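Long-range contacts in CRISPR-associated protein,CRISPR-associated endonuclease Cas9 (Corynebacterium diphtheriae, PDB 6JOO), which cleaves double-stranded DNA of invading genetic elements in a magnesium-dependent reaction, guided to complementary sequences by its bound RNA: residues Q206-Q214 / Y227-F235; T827-V838 / E878-W888. All blocks are in the same frame, centred on the assembly; numbering follows the deposited sequence.

Contact 1 of 2, residues Q206-Q214 / Y227-F235; sequences QSDYAREIQ and YRKIIDVVF
I213 and F235 approach from opposite directions and meet in the seam of an antiparallel helical hairpin, formed by helices 206-219 and 224-234 in the part of the engineered fusion that probably precedes its glycine-serine linker. The two short segments run at 141° to one another, their axes 10.9 Å apart at closest approach, and no hydrogen bond joins them; the seam is held by packing. I213 works with two branches. Its CG1, anti to the carbonyl carbon (chi1 -64°), carries CD1 to CE2 of F235 at 3.8 Å, while its CG2 lies 4.1 Å from CD1 of I231 and also reaches the edge of the Y227 ring. I231 CG1 of the same helix lies against one face of that ring, whose CE1 comes to 3.7 Å from CB of Q214. The Y227 hydroxyl is satisfied by the carbonyl of L148. At the other end, Q206 and F235 slide past each other in opposite senses, amide and ring planes 32° apart, while R139 bonds both the Q206 amide oxygen and the F235 carbonyl. F235, the first residue beyond the helix, points its ring at the partner helix: CZ stands 4.0 Å from Y209 CB, at the ring edge.

Contact 2 of 2, residues T827-V838 / E878-W888; sequences TSKIATDQVKAV and ELSKIIDRPGW. With nucleotides of chain C; nucleotides of chain D.
A single methyl of V835 serves both helix and loop: CG2 sits over the indole of W888 and also touches CD1 of I882 at 3.6 Å. Over the tryptophan it forms a CH-pi contact, 3.8 Å from the centroid of the five-membered ring and only 12° off the normal. The far, six-membered end of the indole is met by I830, whose CD1 lies 4.1 Å from CH2 and whose side chain crosses the tryptophan at about a right angle, and by T827 CG2. W888 reaches this position after the cis R885-P886 peptide and G887, beyond a wider pi-type turn at 880-884. The two helices cross at -104° with axes 8.9 Å apart. Here V838 CG2 fits beside L879 CD2 (3.5 Å) and I882 CG1, and A837 CB rests on CG of E878. Q834, extended beyond CG, lays its amide across the lysine stem, OE1 3.5 Å from K881 CB, while NE2 comes near phosphate oxygen OP2 of DT3 of chain D. R885 extends from the turn to chain C, where NH1 donates to N7 of DG2 at 3.1 Å (149°). An arginine reading a guanine base from such a scaffold is consistent with the PAM-interacting role of the Cas9 C-terminal domain, to which both segments belong.

Contacts 1 and 2 do not touch: their centres are 66 Å apart, their nearest atoms about 42 Å, and they lie on opposite sides of the chain's centre, about 36 and 34 Å from it. They follow one another in sequence and probably lie on either side of the engineered glycine-serine linker. Bound nucleic acid lies close to both. The 206-214/227-235 hairpin has its nearest atom about 4 Å from nucleic acid, with Q206 packing on an RNA sugar, whereas 827-838/878-888 touches DNA through R885 on bases and T832 on a phosphate. Neither includes H712 or H719, the zinc ligands.

Contact 1 of 2, residues Q206-Q214 / Y227-F235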
loop_
_atom_site.group_PDB
_atom_site.type_symbol
_atom_site.label_atom_id
_atom_site.label_comp_id
_atom_site.label_asym_id
_atom_site.label_seq_id
_atom_site.Cartn_x
_atom_site.Cartn_y
_atom_site.Cartn_z
ATOM N N GLN A 206 -3.944 -24.073 -18.067
ATOM C CA GLN A 206 -5.229 -24.050 -18.757
ATOM C C GLN A 206 -5.200 -24.900 -20.019
ATOM O O GLN A 206 -6.243 -25.421 -20.435
ATOM C CB GLN A 206 -5.627 -22.614 -19.097
ATOM C CG GLN A 206 -5.882 -21.736 -17.885
ATOM C CD GLN A 206 -6.442 -20.377 -18.259
ATOM O OE1 GLN A 206 -6.869 -20.165 -19.391
ATOM N NE2 GLN A 206 -6.435 -19.446 -17.309
ATOM N N SER A 207 -4.023 -25.051 -20.635
ATOM C CA SER A 207 -3.915 -25.896 -21.818
ATOM C C SER A 207 -4.275 -27.339 -21.491
ATOM O O SER A 207 -4.896 -28.029 -22.306
ATOM C CB SER A 207 -2.504 -25.814 -22.402
ATOM O OG SER A 207 -1.554 -26.395 -21.525
ATOM N N ASP A 208 -3.907 -27.808 -20.296
ATOM C CA ASP A 208 -4.236 -29.176 -19.913
ATOM C C ASP A 208 -5.745 -29.359 -19.778
ATOM O O ASP A 208 -6.292 -30.386 -20.195
ATOM C CB ASP A 208 -3.525 -29.546 -18.609
ATOM C CG ASP A 208 -2.007 -29.416 -18.705
ATOM O OD1 ASP A 208 -1.451 -29.536 -19.818
ATOM O OD2 ASP A 208 -1.369 -29.195 -17.652
ATOM N N TYR A 209 -6.436 -28.367 -19.204
ATOM C CA TYR A 209 -7.889 -28.445 -19.084
ATOM C C TYR A 209 -8.573 -28.256 -20.430
ATOM O O TYR A 209 -9.615 -28.872 -20.685
ATOM C CB TYR A 209 -8.396 -27.411 -18.078
ATOM C CG TYR A 209 -8.181 -27.823 -16.641
ATOM C CD1 TYR A 209 -6.971 -27.584 -16.002
ATOM C CD2 TYR A 209 -9.185 -28.462 -15.927
ATOM C CE1 TYR A 209 -6.771 -27.966 -14.692
ATOM C CE2 TYR A 209 -8.995 -28.849 -14.619
ATOM C CZ TYR A 209 -7.786 -28.598 -14.008
ATOM O OH TYR A 209 -7.589 -28.979 -12.704
ATOM N N ALA A 210 -8.009 -27.415 -21.301
ATOM C CA ALA A 210 -8.561 -27.270 -22.642
ATOM C C ALA A 210 -8.465 -28.577 -23.417
ATOM O O ALA A 210 -9.342 -28.895 -24.229
ATOM C CB ALA A 210 -7.841 -26.145 -23.384
ATOM N N ARG A 211 -7.407 -29.354 -23.171
ATOM C CA ARG A 211 -7.267 -30.648 -23.832
ATOM C C ARG A 211 -8.355 -31.612 -23.374
ATOM O O ARG A 211 -8.896 -32.376 -24.181
ATOM C CB ARG A 211 -5.875 -31.224 -23.561
ATOM C CG ARG A 211 -5.231 -31.934 -24.751
ATOM C CD ARG A 211 -3.794 -32.358 -24.449
ATOM N NE ARG A 211 -2.987 -31.246 -23.951
ATOM C CZ ARG A 211 -2.568 -31.125 -22.694
ATOM N NH1 ARG A 211 -1.843 -30.073 -22.335
ATOM N NH2 ARG A 211 -2.867 -32.055 -21.797
ATOM N N GLU A 212 -8.695 -31.585 -22.080
ATOM C CA GLU A 212 -9.793 -32.413 -21.588
ATOM C C GLU A 212 -11.117 -31.997 -22.213
ATOM O O GLU A 212 -11.924 -32.850 -22.601
ATOM C CB GLU A 212 -9.873 -32.340 -20.062
ATOM C CG GLU A 212 -11.209 -32.815 -19.500
ATOM C CD GLU A 212 -11.165 -33.085 -18.009
ATOM O OE1 GLU A 212 -10.058 -33.076 -17.432
ATOM O OE2 GLU A 212 -12.240 -33.310 -17.413
ATOM N N ILE A 213 -11.357 -30.689 -22.319
ATOM C CA ILE A 213 -12.566 -30.202 -22.979
ATOM C C ILE A 213 -12.576 -30.629 -24.442
ATOM O O ILE A 213 -13.614 -31.025 -24.987
ATOM C CB ILE A 213 -12.681 -28.673 -22.838
ATOM C CG1 ILE A 213 -12.836 -28.271 -21.369
ATOM C CG2 ILE A 213 -13.846 -28.144 -23.661
ATOM C CD1 ILE A 213 -13.255 -26.823 -21.178
ATOM N N GLN A 214 -11.415 -30.563 -25.097
ATOM C CA GLN A 214 -11.334 -30.909 -26.514
ATOM C C GLN A 214 -11.737 -32.360 -26.752
ATOM O O GLN A 214 -12.509 -32.657 -27.670
ATOM C CB GLN A 214 -9.922 -30.649 -27.034
ATOM C CG GLN A 214 -9.725 -30.981 -28.499
ATOM C CD GLN A 214 -8.311 -30.705 -28.963
ATOM O OE1 GLN A 214 -7.343 -31.083 -28.303
ATOM N NE2 GLN A 214 -8.183 -30.034 -30.101
ATOM N N TYR A 227 -16.561 -25.812 -29.826
ATOM C CA TYR A 227 -15.448 -25.932 -28.888
ATOM C C TYR A 227 -14.780 -24.581 -28.660
ATOM O O TYR A 227 -14.527 -24.187 -27.516
ATOM C CB TYR A 227 -14.439 -26.957 -29.404
ATOM C CG TYR A 227 -13.044 -26.811 -28.836
ATOM C CD1 TYR A 227 -12.711 -27.360 -27.604
ATOM C CD2 TYR A 227 -12.053 -26.140 -29.542
ATOM C CE1 TYR A 227 -11.433 -27.235 -27.087
ATOM C CE2 TYR A 227 -10.775 -26.008 -29.033
ATOM C CZ TYR A 227 -10.469 -26.557 -27.808
ATOM O OH TYR A 227 -9.195 -26.427 -27.303
ATOM N N ARG A 228 -14.497 -23.852 -29.743
ATOM C CA ARG A 228 -13.894 -22.530 -29.606
ATOM C C ARG A 228 -14.797 -21.590 -28.817
ATOM O O ARG A 228 -14.323 -20.836 -27.958
ATOM C CB ARG A 228 -13.583 -21.948 -30.986
ATOM N N LYS A 229 -16.106 -21.627 -29.087
ATOM C CA LYS A 229 -17.039 -20.767 -28.366
ATOM C C LYS A 229 -17.122 -21.136 -26.890
ATOM O O LYS A 229 -17.405 -20.272 -26.053
ATOM C CB LYS A 229 -18.424 -20.838 -29.009
ATOM N N ILE A 230 -16.887 -22.404 -26.552
ATOM C CA ILE A 230 -16.871 -22.805 -25.150
ATOM C C ILE A 230 -15.586 -22.339 -24.474
ATOM O O ILE A 230 -15.616 -21.839 -23.343
ATOM C CB ILE A 230 -17.059 -24.328 -25.028
ATOM C CG1 ILE A 230 -18.472 -24.725 -25.458
ATOM C CG2 ILE A 230 -16.792 -24.792 -23.603
ATOM C CD1 ILE A 230 -18.747 -26.209 -25.349
ATOM N N ILE A 231 -14.445 -22.483 -25.156
ATOM C CA ILE A 231 -13.175 -22.015 -24.604
ATOM C C ILE A 231 -13.229 -20.520 -24.319
ATOM O O ILE A 231 -12.576 -20.032 -23.389
ATOM C CB ILE A 231 -12.017 -22.371 -25.560
ATOM C CG1 ILE A 231 -11.955 -23.884 -25.778
ATOM C CG2 ILE A 231 -10.685 -21.872 -25.018
ATOM C CD1 ILE A 231 -11.783 -24.680 -24.503
ATOM N N ASP A 232 -14.022 -19.774 -25.094
ATOM C CA ASP A 232 -14.140 -18.336 -24.871
ATOM C C ASP A 232 -14.764 -18.033 -23.515
ATOM O O ASP A 232 -14.404 -17.043 -22.865
ATOM C CB ASP A 232 -14.965 -17.696 -25.987
ATOM C CG ASP A 232 -14.368 -17.926 -27.358
ATOM O OD1 ASP A 232 -13.144 -18.162 -27.443
ATOM O OD2 ASP A 232 -15.122 -17.872 -28.352
ATOM N N VAL A 233 -15.691 -18.874 -23.067
ATOM C CA VAL A 233 -16.451 -18.595 -21.852
ATOM C C VAL A 233 -15.791 -19.208 -20.626
ATOM O O VAL A 233 -15.674 -18.563 -19.580
ATOM C CB VAL A 233 -17.900 -19.097 -22.019
ATOM C CG1 VAL A 233 -18.744 -18.659 -20.836
ATOM C CG2 VAL A 233 -18.486 -18.578 -23.323
ATOM N N VAL A 234 -15.364 -20.467 -20.732
ATOM C CA VAL A 234 -14.764 -21.148 -19.589
ATOM C C VAL A 234 -13.484 -20.444 -19.161
ATOM O O VAL A 234 -13.257 -20.201 -17.969
ATOM C CB VAL A 234 -14.517 -22.631 -19.926
ATOM C CG1 VAL A 234 -13.676 -23.299 -18.853
ATOM C CG2 VAL A 234 -15.842 -23.362 -20.096
ATOM N N PHE A 235 -12.638 -20.080 -20.124
ATOM C CA PHE A 235 -11.348 -19.473 -19.833
ATOM C C PHE A 235 -11.353 -17.961 -20.038
ATOM O O PHE A 235 -10.296 -17.372 -20.293
ATOM C CB PHE A 235 -10.260 -20.132 -20.682
ATOM C CG PHE A 235 -10.156 -21.619 -20.479
ATOM C CD1 PHE A 235 -9.287 -22.148 -19.537
ATOM C CD2 PHE A 235 -10.934 -22.489 -21.227
ATOM C CE1 PHE A 235 -9.191 -23.520 -19.350
ATOM C CE2 PHE A 235 -10.845 -23.858 -21.043
ATOM C CZ PHE A 235 -9.972 -24.374 -20.104
#

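Contact 2 of 2, residues T827-V838 / E878-W888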
loop_
_atom_site.group_PDB
_atom_site.type_symbol
_atom_site.label_atom_id
_atom_site.label_comp_id
_atom_site.label_asym_id
_atom_site.label_seq_id
_atom_site.Cartn_x
_atom_site.Cartn_y
_atom_site.Cartn_z
ATOM N N THR A 827 4.913 12.376 36.525
ATOM C CA THR A 827 5.125 11.002 36.956
ATOM C C THR A 827 5.625 10.895 38.391
ATOM O O THR A 827 6.081 9.820 38.794
ATOM C CB THR A 827 6.118 10.309 36.021
ATOM O OG1 THR A 827 7.426 10.851 36.235
ATOM C CG2 THR A 827 5.726 10.529 34.571
ATOM N N SER A 828 5.558 11.977 39.168
ATOM C CA SER A 828 6.065 11.916 40.534
ATOM C C SER A 828 5.206 11.017 41.413
ATOM O O SER A 828 5.729 10.346 42.308
ATOM C CB SER A 828 6.148 13.322 41.129
ATOM O OG SER A 828 4.869 13.929 41.204
ATOM N N LYS A 829 3.897 10.970 41.165
ATOM C CA LYS A 829 2.979 10.269 42.052
ATOM C C LYS A 829 2.461 8.947 41.499
ATOM O O LYS A 829 2.015 8.105 42.285
ATOM C CB LYS A 829 1.781 11.167 42.388
ATOM C CG LYS A 829 2.131 12.366 43.257
ATOM C CD LYS A 829 0.972 13.348 43.354
ATOM C CE LYS A 829 1.174 14.538 42.423
ATOM N NZ LYS A 829 -0.006 15.449 42.430
ATOM N N ILE A 830 2.517 8.736 40.185
ATOM C CA ILE A 830 1.853 7.608 39.546
ATOM C C ILE A 830 2.821 6.691 38.816
ATOM O O ILE A 830 2.386 5.689 38.240
ATOM C CB ILE A 830 0.752 8.087 38.578
ATOM C CG1 ILE A 830 1.378 8.897 37.441
ATOM C CG2 ILE A 830 -0.278 8.924 39.313
ATOM C CD1 ILE A 830 0.380 9.467 36.476
ATOM N N ALA A 831 4.114 7.004 38.806
ATOM C CA ALA A 831 5.070 6.165 38.096
ATOM C C ALA A 831 5.173 4.790 38.744
ATOM O O ALA A 831 5.227 4.663 39.972
ATOM C CB ALA A 831 6.450 6.827 38.060
ATOM N N THR A 832 5.193 3.753 37.911
ATOM C CA THR A 832 5.433 2.408 38.404
ATOM C C THR A 832 6.910 2.245 38.752
ATOM O O THR A 832 7.738 3.119 38.487
ATOM C CB THR A 832 4.999 1.362 37.375
ATOM O OG1 THR A 832 5.753 1.527 36.168
ATOM C CG2 THR A 832 3.514 1.507 37.060
ATOM N N ASP A 833 7.239 1.108 39.368
ATOM C CA ASP A 833 8.611 0.894 39.817
ATOM C C ASP A 833 9.580 0.857 38.643
ATOM O O ASP A 833 10.679 1.421 38.720
ATOM C CB ASP A 833 8.701 -0.390 40.639
ATOM C CG ASP A 833 8.233 -0.196 42.071
ATOM O OD1 ASP A 833 7.873 0.944 42.430
ATOM O OD2 ASP A 833 8.227 -1.181 42.841
ATOM N N GLN A 834 9.193 0.209 37.542
ATOM C CA GLN A 834 10.093 0.137 36.396
ATOM C C GLN A 834 10.211 1.479 35.687
ATOM O O GLN A 834 11.259 1.774 35.102
ATOM C CB GLN A 834 9.634 -0.950 35.427
ATOM C CG GLN A 834 8.214 -0.800 34.930
ATOM C CD GLN A 834 7.844 -1.901 33.963
ATOM O OE1 GLN A 834 8.606 -2.849 33.769
ATOM N NE2 GLN A 834 6.674 -1.781 33.345
ATOM N N VAL A 835 9.162 2.303 35.731
ATOM C CA VAL A 835 9.271 3.663 35.207
ATOM C C VAL A 835 10.276 4.459 36.029
ATOM O O VAL A 835 11.152 5.141 35.484
ATOM C CB VAL A 835 7.893 4.352 35.182
ATOM C CG1 VAL A 835 8.051 5.843 34.930
ATOM C CG2 VAL A 835 7.000 3.729 34.117
ATOM N N LYS A 836 10.171 4.372 37.357
ATOM C CA LYS A 836 11.092 5.104 38.219
ATOM C C LYS A 836 12.519 4.612 38.035
ATOM O O LYS A 836 13.468 5.405 38.085
ATOM C CB LYS A 836 10.655 4.981 39.677
ATOM C CG LYS A 836 9.476 5.869 40.032
ATOM C CD LYS A 836 8.833 5.453 41.340
ATOM C CE LYS A 836 7.679 6.376 41.694
ATOM N NZ LYS A 836 6.848 5.822 42.798
ATOM N N ALA A 837 12.692 3.309 37.810
ATOM C CA ALA A 837 14.022 2.787 37.518
ATOM C C ALA A 837 14.559 3.371 36.218
ATOM O O ALA A 837 15.745 3.707 36.125
ATOM C CB ALA A 837 13.991 1.262 37.455
ATOM N N VAL A 838 13.699 3.503 35.204
ATOM C CA VAL A 838 14.091 4.227 33.998
ATOM C C VAL A 838 14.379 5.685 34.337
ATOM O O VAL A 838 15.415 6.237 33.952
ATOM C CB VAL A 838 13.004 4.101 32.915
ATOM C CG1 VAL A 838 13.346 4.975 31.715
ATOM C CG2 VAL A 838 12.830 2.648 32.483
ATOM N N GLU A 878 14.956 -2.440 32.589
ATOM C CA GLU A 878 13.731 -1.654 32.692
ATOM C C GLU A 878 13.530 -0.764 31.475
ATOM O O GLU A 878 12.391 -0.426 31.131
ATOM C CB GLU A 878 13.758 -0.805 33.964
ATOM C CG GLU A 878 13.563 -1.587 35.261
ATOM C CD GLU A 878 14.794 -2.374 35.684
ATOM O OE1 GLU A 878 15.842 -2.268 35.014
ATOM O OE2 GLU A 878 14.711 -3.103 36.697
ATOM N N LEU A 879 14.622 -0.371 30.815
ATOM C CA LEU A 879 14.502 0.472 29.632
ATOM C C LEU A 879 13.820 -0.279 28.493
ATOM O O LEU A 879 12.973 0.287 27.793
ATOM C CB LEU A 879 15.879 0.979 29.197
ATOM C CG LEU A 879 16.839 1.605 30.218
ATOM C CD1 LEU A 879 17.968 2.336 29.499
ATOM C CD2 LEU A 879 16.132 2.539 31.188
ATOM N N SER A 880 14.166 -1.556 28.300
ATOM C CA SER A 880 13.537 -2.343 27.242
ATOM C C SER A 880 12.041 -2.504 27.486
ATOM O O SER A 880 11.251 -2.555 26.535
ATOM C CB SER A 880 14.215 -3.710 27.130
ATOM O OG SER A 880 15.325 -3.665 26.248
ATOM N N LYS A 881 11.631 -2.581 28.754
ATOM C CA LYS A 881 10.209 -2.685 29.067
ATOM C C LYS A 881 9.473 -1.393 28.737
ATOM O O LYS A 881 8.364 -1.427 28.191
ATOM C CB LYS A 881 10.021 -3.045 30.543
ATOM C CG LYS A 881 10.484 -4.450 30.915
ATOM C CD LYS A 881 9.606 -5.523 30.280
ATOM C CE LYS A 881 10.305 -6.877 30.252
ATOM N NZ LYS A 881 11.551 -6.843 29.432
ATOM N N ILE A 882 10.071 -0.245 29.053
ATOM C CA ILE A 882 9.356 1.019 28.925
ATOM C C ILE A 882 9.479 1.594 27.515
ATOM O O ILE A 882 8.522 2.182 26.996
ATOM C CB ILE A 882 9.859 2.007 29.995
ATOM C CG1 ILE A 882 9.426 1.549 31.384
ATOM C CG2 ILE A 882 9.360 3.422 29.727
ATOM C CD1 ILE A 882 7.925 1.378 31.536
ATOM N N ILE A 883 10.628 1.424 26.868
ATOM C CA ILE A 883 10.901 2.048 25.580
ATOM C C ILE A 883 10.610 1.106 24.417
ATOM O O ILE A 883 10.150 1.545 23.362
ATOM C CB ILE A 883 12.360 2.548 25.537
ATOM C CG1 ILE A 883 12.664 3.388 26.787
ATOM C CG2 ILE A 883 12.619 3.351 24.261
ATOM C CD1 ILE A 883 14.051 4.006 26.788
ATOM N N ASP A 884 10.849 -0.201 24.582
ATOM C CA ASP A 884 10.698 -1.147 23.461
ATOM C C ASP A 884 9.344 -1.819 23.516
ATOM O O ASP A 884 8.488 -1.597 22.635
ATOM C CB ASP A 884 11.838 -2.175 23.478
ATOM C CG ASP A 884 11.852 -3.074 22.235
ATOM O OD1 ASP A 884 10.971 -2.945 21.352
ATOM O OD2 ASP A 884 12.760 -3.922 22.139
ATOM N N ARG A 885 9.106 -2.659 24.518
ATOM C CA ARG A 885 7.877 -3.436 24.567
ATOM C C ARG A 885 7.638 -3.888 25.999
ATOM O O ARG A 885 8.572 -4.370 26.649
ATOM C CB ARG A 885 7.962 -4.631 23.611
ATOM C CG ARG A 885 6.781 -5.582 23.653
ATOM C CD ARG A 885 6.992 -6.726 22.681
ATOM N NE ARG A 885 5.836 -7.610 22.647
ATOM C CZ ARG A 885 4.769 -7.409 21.883
ATOM N NH1 ARG A 885 4.714 -6.352 21.084
ATOM N NH2 ARG A 885 3.756 -8.263 21.917
ATOM N N PRO A 886 6.416 -3.736 26.538
ATOM C CA PRO A 886 5.256 -3.145 25.865
ATOM C C PRO A 886 5.080 -1.654 26.134
ATOM O O PRO A 886 4.173 -1.040 25.574
ATOM C CB PRO A 886 4.092 -3.925 26.465
ATOM C CG PRO A 886 4.528 -4.150 27.877
ATOM C CD PRO A 886 6.037 -4.323 27.838
ATOM N N GLY A 887 5.927 -1.088 26.984
ATOM C CA GLY A 887 5.829 0.311 27.353
ATOM C C GLY A 887 5.070 0.499 28.651
ATOM O O GLY A 887 4.567 -0.442 29.272
ATOM N N TRP A 888 5.006 1.759 29.066
ATOM C CA TRP A 888 4.232 2.121 30.244
ATOM C C TRP A 888 2.750 1.916 29.961
ATOM O O TRP A 888 2.226 2.408 28.957
ATOM C CB TRP A 888 4.513 3.569 30.638
ATOM C CG TRP A 888 3.903 3.975 31.945
ATOM C CD1 TRP A 888 3.463 3.149 32.935
ATOM C CD2 TRP A 888 3.661 5.312 32.402
ATOM N NE1 TRP A 888 2.965 3.888 33.982
ATOM C CE2 TRP A 888 3.073 5.218 33.678
ATOM C CE3 TRP A 888 3.883 6.581 31.854
ATOM C CZ2 TRP A 888 2.705 6.342 34.416
ATOM C CZ3 TRP A 888 3.516 7.696 32.590
ATOM C CH2 TRP A 888 2.933 7.568 33.855
ATOM O "O5'" DG C 1 6.898 -3.599 19.352
ATOM C "C5'" DG C 1 6.894 -2.544 18.398
ATOM C "C4'" DG C 1 5.607 -2.555 17.598
ATOM O "O4'" DG C 1 5.605 -3.699 16.715
ATOM C "C3'" DG C 1 4.346 -2.676 18.435
ATOM O "O3'" DG C 1 3.856 -1.390 18.743
ATOM C "C2'" DG C 1 3.393 -3.425 17.511
ATOM C "C1'" DG C 1 4.342 -4.334 16.736
ATOM N N9 DG C 1 4.511 -5.666 17.314
ATOM C C8 DG C 1 5.615 -6.136 17.985
ATOM N N7 DG C 1 5.497 -7.375 18.377
ATOM C C5 DG C 1 4.237 -7.755 17.931
ATOM C C6 DG C 1 3.559 -8.993 18.062
ATOM O O6 DG C 1 3.950 -10.030 18.616
ATOM N N1 DG C 1 2.300 -8.955 17.466
ATOM C C2 DG C 1 1.766 -7.862 16.827
ATOM N N2 DG C 1 0.536 -8.017 16.316
ATOM N N3 DG C 1 2.392 -6.696 16.697
ATOM C C4 DG C 1 3.618 -6.716 17.270
ATOM P P DG C 2 2.980 -1.160 20.065
ATOM O OP1 DG C 2 2.817 0.304 20.215
ATOM O OP2 DG C 2 3.612 -1.943 21.153
ATOM O "O5'" DG C 2 1.562 -1.815 19.709
ATOM C "C5'" DG C 2 0.670 -1.142 18.831
ATOM C "C4'" DG C 2 -0.484 -2.044 18.431
ATOM O "O4'" DG C 2 0.042 -3.283 17.904
ATOM C "C3'" DG C 2 -1.414 -2.451 19.564
ATOM O "O3'" DG C 2 -2.451 -1.482 19.718
ATOM C "C2'" DG C 2 -1.966 -3.780 19.063
ATOM C "C1'" DG C 2 -0.776 -4.366 18.305
ATOM N N9 DG C 2 0.039 -5.302 19.084
ATOM C C8 DG C 2 1.234 -5.038 19.714
ATOM N N7 DG C 2 1.741 -6.075 20.325
ATOM C C5 DG C 2 0.830 -7.093 20.080
ATOM C C6 DG C 2 0.844 -8.448 20.488
ATOM O O6 DG C 2 1.695 -9.036 21.169
ATOM N N1 DG C 2 -0.272 -9.136 20.026
ATOM C C2 DG C 2 -1.273 -8.586 19.265
ATOM N N2 DG C 2 -2.269 -9.408 18.912
ATOM N N3 DG C 2 -1.300 -7.318 18.874
ATOM C C4 DG C 2 -0.222 -6.633 19.316
ATOM P P DT D 3 4.332 -2.988 36.797
ATOM O OP1 DT D 3 5.598 -2.916 37.559
ATOM O OP2 DT D 3 4.089 -2.052 35.678
ATOM O "O5'" DT D 3 4.171 -4.470 36.239
ATOM C "C5'" DT D 3 4.110 -5.546 37.148
ATOM C "C4'" DT D 3 3.707 -6.820 36.438
ATOM O "O4'" DT D 3 2.326 -6.743 36.052
ATOM C "C3'" DT D 3 4.478 -7.112 35.154
ATOM O "O3'" DT D 3 5.368 -8.181 35.378
ATOM C "C2'" DT D 3 3.395 -7.478 34.120
ATOM C "C1'" DT D 3 2.131 -7.596 34.962
ATOM N N1 DT D 3 0.897 -7.159 34.254
ATOM C C2 DT D 3 0.009 -8.100 33.790
ATOM O O2 DT D 3 0.174 -9.300 33.923
ATOM N N3 DT D 3 -1.093 -7.583 33.161
ATOM C C4 DT D 3 -1.387 -6.248 32.955
ATOM O O4 DT D 3 -2.405 -5.879 32.377
ATOM C C5 DT D 3 -0.414 -5.318 33.468
ATOM C C7 DT D 3 -0.622 -3.843 33.303
ATOM C C6 DT D 3 0.666 -5.812 34.085
#